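Local coordinates for uncharacterized protein (Enterococcus faecalis, PDB 3L1W), which is of uncharacterised function but belongs to the endonuclease/exonuclease/phosphatase family and may act as a 3'-5' RNA exonuclease, at residues M1-Y6 / F243-V249. Numbering follows the deposited sequence.
Sequences MKIATY and FPLEAEV. With SO4 (sulfate ion), chain G.
Lys2 to Thr5 and Leu245 to Glu248 pair as antiparallel neighbours in the middle of one of the two sheets of this DNase I-like fold, a worked example of how the first and last strands of a chain can be neighbours at the centre of a sheet, joining its two halves. Strand 38-44 flanks the N-terminal strand and strand 222-229 the C-terminal one. Six backbone hydrogen bonds join the pair, two each for Met1 with Val249, Ile3 with Ala247 and Thr5 with Leu245; Val249 N reaches Met1 O at 2.8 Å. At the non-hydrogen-bonded position Ala4 and Glu246 come close, CA to CA 4.0 Å, and their CB atoms touch.

The two faces differ in chemistry. Ile3, Thr5, Leu245 and Ala247 converge on Ile217 of the second sheet, forming part of the core of the sandwich. Ile3 CG1 sits between its backbone N and carbonyl carbon (chi1 62°), lying 3.9 Å from Ala247 CB, while CD1 continues to Val249 CG1. On the other face Lys2 reaches diagonally past its direct partner, Glu248, to Glu246. A bend at chi3 (79°) delivers NZ to the syn side of Glu246 OE2, 2.7 Å away and 23° out of the carboxylate plane. The other oxygen, OE1, takes bonds from a water and Trp36 NE1, so the carboxylate is held at both ends. Where the C-terminal strand begins, Pro244 lies flat against Tyr6, its CG 3.5 Å from the ring centroid, a CH-pi contact.

Near the chain start, Lys2 N donates to sulfate O4 at 2.8 Å, an ion also bound by Ser37 and Lys82 and probably acquired during crystallisation. The negative charge of the buried Glu246 is thus balanced by the ammonium of Lys2, while the water and Trp36 add neutral hydrogen bonds, which together would be expected to stabilise its ionised form.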
loop_
_atom_site.group_PDB
_atom_site.type_symbol
_atom_site.label_atom_id
_atom_site.label_comp_id
_atom_site.label_asym_id
_atom_site.label_seq_id
_atom_site.Cartn_x
_atom_site.Cartn_y
_atom_site.Cartn_z
HETATM N N MSE A 1 -14.164 6.925 -1.502
HETATM C CA MSE A 1 -13.449 7.436 -0.342
HETATM C C MSE A 1 -12.692 6.295 0.319
HETATM O O MSE A 1 -13.245 5.209 0.509
HETATM C CB MSE A 1 -14.423 8.064 0.665
HETATM C CG MSE A 1 -13.754 8.559 1.938
HETATM SE SE MSE A 1 -14.950 9.530 3.140
HETATM C CE MSE A 1 -16.259 8.134 3.450
ATOM N N LYS A 2 -11.431 6.540 0.664
ATOM C CA LYS A 2 -10.654 5.585 1.434
ATOM C C LYS A 2 -10.651 5.931 2.922
ATOM O O LYS A 2 -10.431 7.081 3.313
ATOM C CB LYS A 2 -9.224 5.463 0.889
ATOM C CG LYS A 2 -9.192 4.885 -0.522
ATOM C CD LYS A 2 -7.827 4.332 -0.908
ATOM C CE LYS A 2 -7.582 2.953 -0.299
ATOM N NZ LYS A 2 -6.470 2.218 -0.987
ATOM N N ILE A 3 -10.922 4.920 3.733
ATOM C CA ILE A 3 -11.026 5.076 5.173
ATOM C C ILE A 3 -10.263 3.937 5.820
ATOM O O ILE A 3 -10.066 2.884 5.210
ATOM C CB ILE A 3 -12.495 5.002 5.629
ATOM C CG1 ILE A 3 -13.091 3.624 5.280
ATOM C CG2 ILE A 3 -13.315 6.132 4.975
ATOM C CD1 ILE A 3 -14.543 3.428 5.691
ATOM N N ALA A 4 -9.843 4.120 7.064
ATOM C CA ALA A 4 -9.078 3.061 7.727
ATOM C C ALA A 4 -9.268 3.109 9.232
ATOM O O ALA A 4 -9.717 4.114 9.788
ATOM C CB ALA A 4 -7.597 3.202 7.397
ATOM N N THR A 5 -8.918 2.009 9.884
ATOM C CA THR A 5 -8.831 1.978 11.333
ATOM C C THR A 5 -7.489 1.340 11.693
ATOM O O THR A 5 -7.017 0.429 11.015
ATOM C CB THR A 5 -10.028 1.235 11.974
ATOM O OG1 THR A 5 -9.861 1.176 13.398
ATOM C CG2 THR A 5 -10.159 -0.188 11.423
ATOM N N TYR A 6 -6.859 1.834 12.753
ATOM C CA TYR A 6 -5.521 1.363 13.103
ATOM C C TYR A 6 -5.326 1.495 14.605
ATOM O O TYR A 6 -5.324 2.609 15.152
ATOM C CB TYR A 6 -4.489 2.213 12.353
ATOM C CG TYR A 6 -3.054 1.711 12.334
ATOM C CD1 TYR A 6 -2.731 0.392 12.658
ATOM C CD2 TYR A 6 -2.017 2.565 11.958
ATOM C CE1 TYR A 6 -1.414 -0.054 12.608
ATOM C CE2 TYR A 6 -0.709 2.129 11.905
ATOM C CZ TYR A 6 -0.406 0.826 12.233
ATOM O OH TYR A 6 0.917 0.422 12.180
ATOM N N PHE A 243 -2.366 -4.874 12.276
ATOM C CA PHE A 243 -2.289 -4.273 10.939
ATOM C C PHE A 243 -3.379 -3.215 10.831
ATOM O O PHE A 243 -4.471 -3.395 11.368
ATOM C CB PHE A 243 -2.577 -5.316 9.853
ATOM C CG PHE A 243 -1.589 -6.441 9.802
ATOM C CD1 PHE A 243 -0.232 -6.185 9.901
ATOM C CD2 PHE A 243 -2.016 -7.754 9.617
ATOM C CE1 PHE A 243 0.694 -7.227 9.833
ATOM C CE2 PHE A 243 -1.099 -8.799 9.539
ATOM C CZ PHE A 243 0.255 -8.537 9.651
ATOM N N PRO A 244 -3.104 -2.114 10.109
ATOM C CA PRO A 244 -4.221 -1.249 9.720
ATOM C C PRO A 244 -5.210 -2.024 8.855
ATOM O O PRO A 244 -4.837 -2.948 8.105
ATOM C CB PRO A 244 -3.553 -0.156 8.861
ATOM C CG PRO A 244 -2.083 -0.234 9.195
ATOM C CD PRO A 244 -1.820 -1.667 9.552
ATOM N N LEU A 245 -6.471 -1.622 8.939
ATOM C CA LEU A 245 -7.527 -2.197 8.126
ATOM C C LEU A 245 -8.114 -1.036 7.357
ATOM O O LEU A 245 -8.484 -0.023 7.954
ATOM C CB LEU A 245 -8.601 -2.818 9.033
ATOM C CG LEU A 245 -9.879 -3.369 8.410
ATOM C CD1 LEU A 245 -9.557 -4.446 7.381
ATOM C CD2 LEU A 245 -10.791 -3.931 9.525
ATOM N N GLU A 246 -8.179 -1.160 6.039
ATOM C CA GLU A 246 -8.749 -0.094 5.234
ATOM C C GLU A 246 -9.928 -0.543 4.372
ATOM O O GLU A 246 -10.121 -1.738 4.127
ATOM C CB GLU A 246 -7.668 0.582 4.386
ATOM C CG GLU A 246 -7.143 -0.261 3.243
ATOM C CD GLU A 246 -6.404 0.579 2.200
ATOM O OE1 GLU A 246 -5.606 1.465 2.575
ATOM O OE2 GLU A 246 -6.631 0.355 0.996
ATOM N N ALA A 247 -10.750 0.419 3.973
ATOM C CA ALA A 247 -11.845 0.156 3.048
ATOM C C ALA A 247 -11.950 1.293 2.048
ATOM O O ALA A 247 -11.610 2.437 2.346
ATOM C CB ALA A 247 -13.168 -0.004 3.799
ATOM N N GLU A 248 -12.418 0.970 0.854
ATOM C CA GLU A 248 -12.837 1.988 -0.093
ATOM C C GLU A 248 -14.363 1.925 -0.182
ATOM O O GLU A 248 -14.932 0.860 -0.434
ATOM C CB GLU A 248 -12.202 1.753 -1.460
ATOM C CG GLU A 248 -12.432 2.912 -2.401
ATOM C CD GLU A 248 -11.911 2.665 -3.797
ATOM O OE1 GLU A 248 -11.207 1.657 -4.008
ATOM O OE2 GLU A 248 -12.215 3.488 -4.684
ATOM N N VAL A 249 -15.017 3.060 0.059
ATOM C CA VAL A 249 -16.474 3.116 0.118
ATOM C C VAL A 249 -17.025 4.260 -0.736
ATOM O O VAL A 249 -16.321 5.216 -1.047
ATOM C CB VAL A 249 -16.995 3.296 1.571
ATOM C CG1 VAL A 249 -16.613 2.104 2.450
ATOM C CG2 VAL A 249 -16.463 4.575 2.179
HETATM S S SO4 G . -9.235 9.126 -0.754
HETATM O O1 SO4 G . -7.953 8.978 -0.061
HETATM O O2 SO4 G . -9.260 10.442 -1.385
HETATM O O3 SO4 G . -9.363 8.090 -1.773
HETATM O O4 SO4 G . -10.334 9.033 0.205
HETATM O O HOH W 1 -3.658 2.286 0.948
#